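Local coordinates for alpha-amylase (Eisenia fetida, PDB 6M4K), which probably catalyses the endohydrolysis of (1->4)-alpha-D-glucosidic linkages in starch-like polysaccharides, as a calcium-binding, cold-active member of glycosyl hydrolase family 13, at residues 18-24 / 42-48; 61-66 / 76-80; 288-292 / 336-340; 232-238 / 253-259. All coordinates share one frame; numbering follows the deposited sequence.

Interaction 1: 18-24 / 42-48; sequences VIVHLFE and YCGVQVS
V20 pairs with V45 and H21 with Q46 in parallel register, the axes of strands 19-22 and 44-47 passing 4.5 Å apart and turned 31° from each other. These are the first two strands of the TIM barrel, joined through helix 27-39 in a beta-alpha-beta crossover. V20 brackets V45 with two bonds: V20 N gives to G44 O, and Q46 N gives to V20 O at 2.8 Å. L22 N then reaches Q46 O over a longer 3.2 Å, while G44 N is buried without a partner.

On the face carrying H21 and Q46, which looks into the barrel, the imidazole lies between two groups. Q46 NE2 sits 3.3 Å above the plane of the H21 ring, over its centre, and F23 CB covers the opposite face. H21 reaches this place with CG anti to its backbone N (chi1 -175°), and the ring turns its edge to Q46 O, CD2 lying 3.3 Å from it. Q46 OE1 looks further across, to Y234 and R341. A smaller alanine at H21 would probably leave Q46 NE2 facing a gap where the ring had been, with OE1 still held by Y234 and R341.

The face of V20, L22 and V45 is greasy: V20 CG2 presses on Y42 CD1 at 3.4 Å, and L22 CD1 crosses V45 CG1. Past the strand ends, S48 OG accepts E24 N at 2.9 Å, and a water bridges L22 O to S48 N. H21 and Q46 thus bring polar groups into the barrel interior, beside I19, while hydroxyl and water take over where the backbone pairing stops.

Interaction 2: 61-66 / 76-80; sequences YPWWQR and SRSGS
R66 and S78 lock together two parts of the long loop that follows strand 44-47 of the TIM barrel and leads to helix 81-93. R66 lies in a short 3-10 segment, and S78 sits in the type I turn from S76 to G79. The arginine grips end-on, with two nitrogens on one atom: NH1 is 2.8 Å and NH2 3.0 Å from S78 OG, which lies only 3° out of the guanidinium plane. A bend at chi3 (75°) in R66 brings the head round to this oxygen. The same head makes a salt bridge with E24 and a bond to P49 O, while S78 OG is also bonded to W25 O. A leucine in place of R66 would probably leave S78 OG and the E24 carboxylate without their shared partner.

R77 comes the other way. Its chain runs out straight from CG to NE, a trans chi1 (-175°) starting it off toward Y61, and its CB lies over one face of the R66 guanidinium, 3.9 Å from R66 NH1. The stretched chain carries R77 NH1 to within 2.9 Å of Y61 O, which lies close to the guanidinium plane although the nitrogen itself stands above the plane of that carbonyl. NE and NH2 are taken by T372 and D371, so the whole R77 head is fixed. Q65 crosses R77 at about a right angle and turns its OE1 to V56 N. Between Q65 and R77 a water accepts from R77 NH1 at 3.0 Å and, weakly, from Q65 NE2, and donates to P62 O, also at 3.0 Å.

Interaction 3: 288-292 / 336-340; sequences GQLSG and DYGHV
Y337 reaches across to the loop 288-292 with the rim of its ring. Its hydroxyl donates to L290 O at 2.7 Å, and L290 O lies at the edge of the ring, in its plane. With chi1 at 177° the ring swings out opposite the backbone nitrogen of Y337, which carries the phenol away from its own chain and onto the loop. Q289 lies beside it: Q289 OE1 is 3.1 Å from Y337 OH, the amide and ring planes being 52° apart, and Q289 CB also touches this oxygen. The other end of that amide, NE2, is bonded to N264.

Both segments lead into neighbouring strands of the TIM barrel, 295-297 and 339-344, so the contact sits among the loops at the N-terminal ends of the last two strands. There G292, with no side chain, lets the backbone come close to the ring, its CA 3.6 Å from Y337 CD1. Next to it G338 CA makes a C-H...O contact with G292 O at 3.3 Å. L290 N, on the loop side, is held by the carboxylate of E258, at the start of helix 259-270.

Interaction 4: 232-238 / 253-259; sequences YIYQEVI and LGRVTEF
L253 opens the contact beside Q235, its CD1 4.1 Å from Q235 OE1. G254 CA passes near I233 O, and R255 N then makes a weak bond to that oxygen. From here strand 255-257 runs parallel to strand 232-235, fifth and sixth strands of the TIM barrel, their axes 4.4 Å apart. R255 O is gripped twice by one residue, from opposite faces of its carbonyl plane: Q235 N sits 2.9 Å away and Q235 NE2 3.2 Å. The NE2 also bonds to Y250 O, which fixes the amide; its OE1 is buried without a partner. The R255 chain stretches out along the edge of the Y232 ring, its CD 3.3 Å from Y232 OH, which is hydrogen-bonded to H339, before the guanidinium goes on to A295 O and G8 O.

V256, on the face it shares with Q235, packs CG1 on V237 CB. T257 N gives a nearly straight bond, 170° at the hydrogen, to Q235 O. With chi1 at 54°, T257 OG1 lies between its own N and carbonyl carbon and accepts V237 N at 3.0 Å. E258 caps the helix that follows. F259 turns one ring face to I238, whose CG1 stands 4.1 Å from the ring centroid in a CH-pi contact, and meets E236 CG near its edge; I238 in turn lies about 6 Å, side chain to side chain, from the calcium ligand H204. A water joins V237 O to F259 N. Side-chain and water bonds thus extend the pairing beyond the strands, tying the segment after strand 232-235 to the start of helix 259-270.

Overall arrangement
Interactions 1 and 4 are buried pairings of neighbouring strands on two parts of the same eight-stranded barrel, and they meet across its interior where Q46 OE1 bonds Y234 OH. Interaction 3 is smaller and only partly buried, resting on a phenol and glycines rather than a ladder. It touches interaction 4 through H339 with Y232 and L290 with E258, and joins interaction 1 because strands 339-344 and 19-22 lie side by side, closing the barrel. Interaction 2, also largely buried but in a loop outside the sheet, relies on arginines, serines and water, and is linked to interaction 1 by the salt bridge of E24 and R66. It lies across the chain's centre from interaction 3, about 31 Å between centres.

Interaction 1: 18-24 / 42-48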
# COMPACT_ATOMS: atom_id res chain seq x y z
N VAL A 18 8.21 2.24 -7.36
CA VAL A 18 7.33 1.43 -6.51
C VAL A 18 7.57 1.77 -5.05
O VAL A 18 8.71 1.99 -4.64
CB VAL A 18 7.58 -0.06 -6.81
CG1 VAL A 18 6.80 -0.95 -5.86
CG2 VAL A 18 7.24 -0.38 -8.25
N ILE A 19 6.51 1.80 -4.26
CA ILE A 19 6.66 2.05 -2.83
C ILE A 19 6.25 0.81 -2.03
O ILE A 19 5.62 -0.11 -2.55
CB ILE A 19 5.90 3.32 -2.39
CG1 ILE A 19 4.41 3.13 -2.58
CG2 ILE A 19 6.41 4.54 -3.19
CD1 ILE A 19 3.58 4.24 -1.95
N VAL A 20 6.66 0.79 -0.76
CA VAL A 20 6.48 -0.38 0.11
C VAL A 20 5.88 0.08 1.43
O VAL A 20 6.36 1.04 2.03
CB VAL A 20 7.81 -1.11 0.37
CG1 VAL A 20 7.58 -2.31 1.30
CG2 VAL A 20 8.46 -1.54 -0.92
N HIS A 21 4.87 -0.64 1.91
CA HIS A 21 4.33 -0.38 3.24
C HIS A 21 5.07 -1.25 4.24
O HIS A 21 4.85 -2.47 4.29
CB HIS A 21 2.85 -0.71 3.28
CG HIS A 21 2.19 -0.36 4.57
ND1 HIS A 21 0.95 -0.84 4.91
CD2 HIS A 21 2.58 0.44 5.58
CE1 HIS A 21 0.60 -0.35 6.09
NE2 HIS A 21 1.58 0.43 6.52
N LEU A 22 5.98 -0.65 5.01
CA LEU A 22 6.72 -1.39 6.04
C LEU A 22 5.90 -1.36 7.33
O LEU A 22 6.17 -0.62 8.28
CB LEU A 22 8.13 -0.84 6.18
CG LEU A 22 9.03 -1.00 4.95
CD1 LEU A 22 10.41 -0.39 5.22
CD2 LEU A 22 9.18 -2.47 4.56
N PHE A 23 4.86 -2.20 7.34
CA PHE A 23 3.80 -2.15 8.34
C PHE A 23 4.35 -2.51 9.72
O PHE A 23 4.91 -3.60 9.92
CB PHE A 23 2.72 -3.14 7.90
CG PHE A 23 1.57 -3.32 8.86
CD1 PHE A 23 0.82 -2.24 9.31
CD2 PHE A 23 1.20 -4.60 9.27
CE1 PHE A 23 -0.27 -2.42 10.16
CE2 PHE A 23 0.11 -4.79 10.12
CZ PHE A 23 -0.61 -3.71 10.57
N GLU A 24 4.23 -1.58 10.67
CA GLU A 24 4.68 -1.74 12.05
C GLU A 24 6.19 -1.88 12.20
O GLU A 24 6.67 -2.19 13.30
CB GLU A 24 3.95 -2.87 12.80
CG GLU A 24 2.50 -2.58 13.13
CD GLU A 24 2.30 -1.81 14.42
OE1 GLU A 24 3.28 -1.29 15.00
OE2 GLU A 24 1.14 -1.72 14.88
N TYR A 42 13.55 0.74 -5.28
CA TYR A 42 12.25 1.17 -4.79
C TYR A 42 12.31 2.67 -4.51
O TYR A 42 13.36 3.21 -4.16
CB TYR A 42 11.93 0.44 -3.49
CG TYR A 42 11.53 -1.01 -3.63
CD1 TYR A 42 10.20 -1.36 -3.80
CD2 TYR A 42 12.47 -2.03 -3.55
CE1 TYR A 42 9.80 -2.70 -3.88
CE2 TYR A 42 12.08 -3.38 -3.63
CZ TYR A 42 10.75 -3.69 -3.80
OH TYR A 42 10.32 -5.00 -3.87
N CYS A 43 11.16 3.34 -4.64
CA CYS A 43 11.14 4.80 -4.49
C CYS A 43 10.89 5.28 -3.07
O CYS A 43 11.33 6.39 -2.73
CB CYS A 43 10.04 5.39 -5.37
SG CYS A 43 9.73 7.20 -5.13
N GLY A 44 10.17 4.54 -2.25
CA GLY A 44 9.78 5.09 -0.96
C GLY A 44 9.03 4.09 -0.12
O GLY A 44 8.73 2.97 -0.54
N VAL A 45 8.69 4.54 1.09
CA VAL A 45 8.17 3.70 2.16
C VAL A 45 6.98 4.40 2.80
O VAL A 45 7.09 5.56 3.20
CB VAL A 45 9.23 3.46 3.25
CG1 VAL A 45 8.62 2.72 4.45
CG2 VAL A 45 10.38 2.69 2.68
N GLN A 46 5.86 3.69 2.92
CA GLN A 46 4.77 4.14 3.77
C GLN A 46 5.01 3.63 5.18
O GLN A 46 5.19 2.42 5.38
CB GLN A 46 3.45 3.59 3.26
CG GLN A 46 2.24 4.06 4.02
CD GLN A 46 0.99 3.41 3.53
OE1 GLN A 46 0.67 3.47 2.34
NE2 GLN A 46 0.26 2.75 4.43
N VAL A 47 5.02 4.54 6.15
CA VAL A 47 5.31 4.20 7.55
C VAL A 47 4.02 4.24 8.36
O VAL A 47 3.10 5.03 8.09
CB VAL A 47 6.38 5.13 8.14
CG1 VAL A 47 7.66 5.07 7.33
CG2 VAL A 47 5.87 6.57 8.28
N SER A 48 3.96 3.39 9.39
CA SER A 48 2.80 3.33 10.27
C SER A 48 2.61 4.66 11.00
O SER A 48 3.56 5.44 11.13
CB SER A 48 2.99 2.19 11.29
OG SER A 48 2.79 0.92 10.68
O HOH W 1 6.19 1.59 10.10

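Interaction 2: 61-66 / 76-80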
# COMPACT_ATOMS: atom_id res chain seq x y z
N TYR A 61 -1.59 -4.84 23.18
CA TYR A 61 -0.83 -4.09 22.18
C TYR A 61 -1.20 -4.47 20.75
O TYR A 61 -0.33 -4.88 19.97
CB TYR A 61 0.66 -4.22 22.46
CG TYR A 61 0.98 -3.95 23.92
CD1 TYR A 61 0.99 -2.65 24.41
CD2 TYR A 61 1.22 -4.99 24.83
CE1 TYR A 61 1.27 -2.38 25.75
CE2 TYR A 61 1.50 -4.73 26.17
CZ TYR A 61 1.53 -3.43 26.61
OH TYR A 61 1.80 -3.15 27.94
N PRO A 62 -2.47 -4.36 20.38
CA PRO A 62 -2.88 -4.70 19.01
C PRO A 62 -2.33 -3.71 17.99
O PRO A 62 -1.98 -2.57 18.32
CB PRO A 62 -4.41 -4.59 19.09
CG PRO A 62 -4.63 -3.50 20.10
CD PRO A 62 -3.55 -3.72 21.15
N TRP A 63 -2.28 -4.13 16.72
CA TRP A 63 -1.84 -3.19 15.69
C TRP A 63 -2.77 -1.99 15.61
O TRP A 63 -2.31 -0.87 15.38
CB TRP A 63 -1.73 -3.88 14.32
CG TRP A 63 -3.03 -4.36 13.81
CD1 TRP A 63 -3.60 -5.58 14.05
CD2 TRP A 63 -3.97 -3.63 13.01
NE1 TRP A 63 -4.83 -5.66 13.45
CE2 TRP A 63 -5.08 -4.47 12.80
CE3 TRP A 63 -3.99 -2.34 12.46
CZ2 TRP A 63 -6.19 -4.08 12.05
CZ3 TRP A 63 -5.09 -1.95 11.72
CH2 TRP A 63 -6.18 -2.81 11.52
N TRP A 64 -4.06 -2.19 15.85
CA TRP A 64 -5.02 -1.13 15.58
C TRP A 64 -4.98 0.00 16.60
O TRP A 64 -5.62 1.03 16.38
CB TRP A 64 -6.43 -1.67 15.37
CG TRP A 64 -6.92 -2.69 16.34
CD1 TRP A 64 -7.07 -4.03 16.09
CD2 TRP A 64 -7.39 -2.48 17.68
NE1 TRP A 64 -7.60 -4.66 17.19
CE2 TRP A 64 -7.80 -3.73 18.18
CE3 TRP A 64 -7.52 -1.35 18.49
CZ2 TRP A 64 -8.32 -3.89 19.47
CZ3 TRP A 64 -8.03 -1.52 19.79
CH2 TRP A 64 -8.42 -2.78 20.25
N GLN A 65 -4.24 -0.15 17.71
CA GLN A 65 -4.08 0.98 18.63
C GLN A 65 -3.47 2.19 17.93
O GLN A 65 -3.73 3.33 18.32
CB GLN A 65 -3.25 0.56 19.85
CG GLN A 65 -1.78 0.44 19.55
CD GLN A 65 -0.94 -0.08 20.71
OE1 GLN A 65 -1.45 -0.29 21.83
NE2 GLN A 65 0.34 -0.27 20.47
N ARG A 66 -2.69 1.96 16.86
CA ARG A 66 -2.03 3.06 16.17
C ARG A 66 -2.98 3.87 15.31
O ARG A 66 -2.60 4.96 14.87
CB ARG A 66 -0.84 2.56 15.34
CG ARG A 66 0.24 1.96 16.23
CD ARG A 66 1.45 1.55 15.46
NE ARG A 66 2.26 2.69 15.03
CZ ARG A 66 3.53 2.58 14.67
NH1 ARG A 66 4.11 1.39 14.70
NH2 ARG A 66 4.24 3.64 14.30
N SER A 76 5.93 7.09 19.18
CA SER A 76 5.00 6.04 18.81
C SER A 76 5.64 4.68 19.09
O SER A 76 6.82 4.58 19.45
CB SER A 76 4.65 6.12 17.32
OG SER A 76 5.77 5.75 16.53
N ARG A 77 4.87 3.63 18.83
CA ARG A 77 5.42 2.28 18.98
C ARG A 77 6.66 2.07 18.12
O ARG A 77 7.56 1.32 18.51
CB ARG A 77 4.36 1.25 18.61
CG ARG A 77 4.81 -0.17 18.86
CD ARG A 77 3.75 -1.20 18.55
NE ARG A 77 4.18 -2.51 19.03
CZ ARG A 77 3.35 -3.50 19.35
NH1 ARG A 77 2.04 -3.37 19.20
NH2 ARG A 77 3.86 -4.63 19.85
N SER A 78 6.73 2.71 16.96
CA SER A 78 7.90 2.52 16.11
C SER A 78 9.15 3.25 16.59
O SER A 78 10.24 2.94 16.09
CB SER A 78 7.61 2.97 14.68
OG SER A 78 6.77 2.05 14.00
N GLY A 79 9.02 4.19 17.52
CA GLY A 79 10.18 4.86 18.05
C GLY A 79 9.93 6.31 18.38
O GLY A 79 8.81 6.81 18.25
N SER A 80 10.99 6.98 18.83
CA SER A 80 10.91 8.35 19.31
C SER A 80 10.95 9.34 18.15
O SER A 80 11.22 8.99 17.00
CB SER A 80 12.10 8.64 20.22
OG SER A 80 13.28 8.58 19.45
O HOH W 2 2.44 -6.90 19.30
O HOH W 3 0.62 -1.36 17.57

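Interaction 3: 288-292 / 336-340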
# COMPACT_ATOMS: atom_id res chain seq x y z
N GLY A 288 -14.13 -0.35 -14.82
CA GLY A 288 -14.90 0.45 -13.88
C GLY A 288 -14.08 0.99 -12.73
O GLY A 288 -14.63 1.25 -11.65
N GLN A 289 -12.78 1.17 -12.93
CA GLN A 289 -11.86 1.64 -11.90
C GLN A 289 -11.47 3.08 -12.19
O GLN A 289 -11.78 3.65 -13.25
CB GLN A 289 -10.62 0.74 -11.84
CG GLN A 289 -10.95 -0.72 -11.56
CD GLN A 289 -9.73 -1.62 -11.39
OE1 GLN A 289 -8.57 -1.18 -11.50
NE2 GLN A 289 -9.97 -2.88 -11.10
N LEU A 290 -10.77 3.68 -11.23
CA LEU A 290 -10.19 5.00 -11.43
C LEU A 290 -9.20 4.98 -12.59
O LEU A 290 -8.65 3.93 -12.95
CB LEU A 290 -9.41 5.41 -10.17
CG LEU A 290 -10.24 5.61 -8.91
CD1 LEU A 290 -9.35 5.99 -7.73
CD2 LEU A 290 -11.31 6.66 -9.15
N SER A 291 -8.96 6.14 -13.17
CA SER A 291 -7.86 6.24 -14.13
C SER A 291 -6.55 5.93 -13.42
O SER A 291 -6.37 6.21 -12.23
CB SER A 291 -7.80 7.63 -14.76
OG SER A 291 -7.14 8.56 -13.91
N GLY A 292 -5.63 5.32 -14.17
CA GLY A 292 -4.33 4.99 -13.60
C GLY A 292 -3.64 6.18 -12.95
O GLY A 292 -2.99 6.04 -11.91
N ASP A 336 0.76 -1.46 -16.79
CA ASP A 336 0.90 -0.01 -16.67
C ASP A 336 -0.44 0.52 -16.18
O ASP A 336 -1.34 0.79 -16.98
CB ASP A 336 1.32 0.63 -17.98
CG ASP A 336 1.58 2.12 -17.84
OD1 ASP A 336 1.70 2.60 -16.70
OD2 ASP A 336 1.67 2.81 -18.88
N TYR A 337 -0.57 0.64 -14.86
CA TYR A 337 -1.81 1.10 -14.26
C TYR A 337 -1.57 1.42 -12.79
O TYR A 337 -1.35 0.52 -11.96
CB TYR A 337 -2.94 0.07 -14.38
CG TYR A 337 -4.21 0.52 -13.67
CD1 TYR A 337 -5.02 1.52 -14.22
CD2 TYR A 337 -4.58 -0.02 -12.44
CE1 TYR A 337 -6.17 1.94 -13.57
CE2 TYR A 337 -5.71 0.40 -11.79
CZ TYR A 337 -6.50 1.39 -12.34
OH TYR A 337 -7.63 1.77 -11.67
N GLY A 338 -1.60 2.71 -12.45
CA GLY A 338 -1.56 3.14 -11.07
C GLY A 338 -0.15 3.23 -10.51
O GLY A 338 0.82 2.73 -11.05
N HIS A 339 -0.07 3.91 -9.37
CA HIS A 339 1.15 3.94 -8.57
C HIS A 339 1.15 2.71 -7.66
O HIS A 339 0.28 2.59 -6.80
CB HIS A 339 1.20 5.21 -7.74
CG HIS A 339 2.52 5.42 -7.06
ND1 HIS A 339 2.68 6.26 -5.98
CD2 HIS A 339 3.73 4.90 -7.33
CE1 HIS A 339 3.95 6.25 -5.61
NE2 HIS A 339 4.61 5.44 -6.42
N VAL A 340 2.13 1.83 -7.85
CA VAL A 340 2.12 0.52 -7.19
C VAL A 340 2.75 0.59 -5.80
O VAL A 340 3.88 1.07 -5.64
CB VAL A 340 2.86 -0.53 -8.03
CG1 VAL A 340 2.94 -1.86 -7.28
CG2 VAL A 340 2.17 -0.70 -9.39

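Interaction 4: 232-238 / 253-259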
# COMPACT_ATOMS: atom_id res chain seq x y z
N TYR A 232 3.13 14.73 -1.60
CA TYR A 232 2.32 13.70 -2.24
C TYR A 232 1.21 13.25 -1.28
O TYR A 232 1.49 12.86 -0.15
CB TYR A 232 3.20 12.51 -2.57
CG TYR A 232 2.52 11.33 -3.25
CD1 TYR A 232 1.54 11.51 -4.21
CD2 TYR A 232 2.92 10.02 -2.96
CE1 TYR A 232 0.96 10.43 -4.86
CE2 TYR A 232 2.35 8.93 -3.59
CZ TYR A 232 1.37 9.14 -4.54
OH TYR A 232 0.77 8.08 -5.20
N ILE A 233 -0.03 13.27 -1.73
CA ILE A 233 -1.16 12.84 -0.91
C ILE A 233 -1.88 11.73 -1.66
O ILE A 233 -2.32 11.91 -2.80
CB ILE A 233 -2.14 13.99 -0.62
CG1 ILE A 233 -1.44 15.15 0.09
CG2 ILE A 233 -3.35 13.47 0.16
CD1 ILE A 233 -1.05 14.85 1.50
N TYR A 234 -1.96 10.56 -1.03
CA TYR A 234 -2.88 9.53 -1.50
C TYR A 234 -3.87 9.20 -0.39
O TYR A 234 -3.49 9.09 0.78
CB TYR A 234 -2.19 8.29 -2.09
CG TYR A 234 -1.16 7.58 -1.24
CD1 TYR A 234 0.13 8.07 -1.13
CD2 TYR A 234 -1.48 6.39 -0.58
CE1 TYR A 234 1.09 7.40 -0.38
CE2 TYR A 234 -0.52 5.71 0.15
CZ TYR A 234 0.75 6.22 0.26
OH TYR A 234 1.73 5.57 0.99
N GLN A 235 -5.13 9.08 -0.76
CA GLN A 235 -6.24 9.10 0.18
C GLN A 235 -6.84 7.70 0.25
O GLN A 235 -7.18 7.12 -0.79
CB GLN A 235 -7.30 10.10 -0.30
CG GLN A 235 -6.80 11.52 -0.32
CD GLN A 235 -7.65 12.39 -1.23
OE1 GLN A 235 -8.57 13.07 -0.78
NE2 GLN A 235 -7.37 12.32 -2.52
N GLU A 236 -6.95 7.15 1.46
CA GLU A 236 -7.61 5.86 1.61
C GLU A 236 -9.11 6.10 1.55
O GLU A 236 -9.72 6.57 2.51
CB GLU A 236 -7.24 5.19 2.93
CG GLU A 236 -7.87 3.80 2.98
CD GLU A 236 -8.30 3.32 4.37
OE1 GLU A 236 -8.50 4.14 5.29
OE2 GLU A 236 -8.44 2.08 4.51
N VAL A 237 -9.69 5.78 0.40
CA VAL A 237 -11.14 5.79 0.22
C VAL A 237 -11.51 4.38 -0.19
O VAL A 237 -11.14 3.93 -1.29
CB VAL A 237 -11.58 6.79 -0.85
CG1 VAL A 237 -13.10 6.78 -0.98
CG2 VAL A 237 -11.06 8.18 -0.51
N ILE A 238 -12.22 3.67 0.67
CA ILE A 238 -12.68 2.32 0.37
C ILE A 238 -13.96 2.45 -0.45
O ILE A 238 -15.01 2.82 0.08
CB ILE A 238 -12.91 1.50 1.64
CG1 ILE A 238 -11.64 1.43 2.50
CG2 ILE A 238 -13.37 0.10 1.27
CD1 ILE A 238 -11.88 0.86 3.89
N LEU A 253 -8.02 16.40 -5.50
CA LEU A 253 -7.06 16.77 -4.47
C LEU A 253 -5.80 15.94 -4.56
O LEU A 253 -4.69 16.48 -4.43
CB LEU A 253 -7.66 16.58 -3.08
CG LEU A 253 -8.81 17.51 -2.68
CD1 LEU A 253 -9.40 17.05 -1.37
CD2 LEU A 253 -8.32 18.95 -2.58
N GLY A 254 -5.94 14.63 -4.75
CA GLY A 254 -4.73 13.84 -4.81
C GLY A 254 -5.11 12.45 -5.28
O GLY A 254 -6.25 12.21 -5.66
N ARG A 255 -4.15 11.53 -5.22
CA ARG A 255 -4.48 10.17 -5.63
C ARG A 255 -5.37 9.49 -4.60
O ARG A 255 -5.51 9.94 -3.46
CB ARG A 255 -3.21 9.36 -5.89
CG ARG A 255 -2.51 9.76 -7.17
CD ARG A 255 -1.43 8.76 -7.54
NE ARG A 255 -0.63 9.24 -8.67
CZ ARG A 255 -0.45 8.57 -9.80
NH1 ARG A 255 -0.99 7.37 -9.98
NH2 ARG A 255 0.27 9.11 -10.77
N VAL A 256 -6.00 8.40 -5.03
CA VAL A 256 -6.94 7.64 -4.21
C VAL A 256 -6.59 6.17 -4.30
O VAL A 256 -6.28 5.67 -5.39
CB VAL A 256 -8.40 7.90 -4.64
CG1 VAL A 256 -9.36 7.10 -3.79
CG2 VAL A 256 -8.73 9.40 -4.57
N THR A 257 -6.62 5.48 -3.17
CA THR A 257 -6.49 4.03 -3.15
C THR A 257 -7.60 3.40 -3.98
O THR A 257 -8.78 3.64 -3.73
CB THR A 257 -6.64 3.53 -1.71
OG1 THR A 257 -7.89 4.01 -1.17
CG2 THR A 257 -5.50 4.00 -0.82
N GLU A 258 -7.22 2.54 -4.92
CA GLU A 258 -8.22 1.84 -5.73
C GLU A 258 -8.37 0.41 -5.21
O GLU A 258 -7.65 -0.50 -5.61
CB GLU A 258 -7.84 1.89 -7.21
CG GLU A 258 -8.79 1.14 -8.15
CD GLU A 258 -10.26 1.50 -7.95
OE1 GLU A 258 -10.84 2.18 -8.83
OE2 GLU A 258 -10.84 1.08 -6.92
N PHE A 259 -9.32 0.23 -4.28
CA PHE A 259 -9.56 -1.10 -3.73
C PHE A 259 -10.17 -2.06 -4.75
O PHE A 259 -10.10 -3.28 -4.57
CB PHE A 259 -10.42 -1.00 -2.48
CG PHE A 259 -9.66 -0.55 -1.26
CD1 PHE A 259 -9.44 0.80 -1.00
CD2 PHE A 259 -9.14 -1.50 -0.38
CE1 PHE A 259 -8.72 1.19 0.12
CE2 PHE A 259 -8.42 -1.11 0.73
CZ PHE A 259 -8.20 0.23 0.99
O HOH W 4 -11.41 2.17 -3.48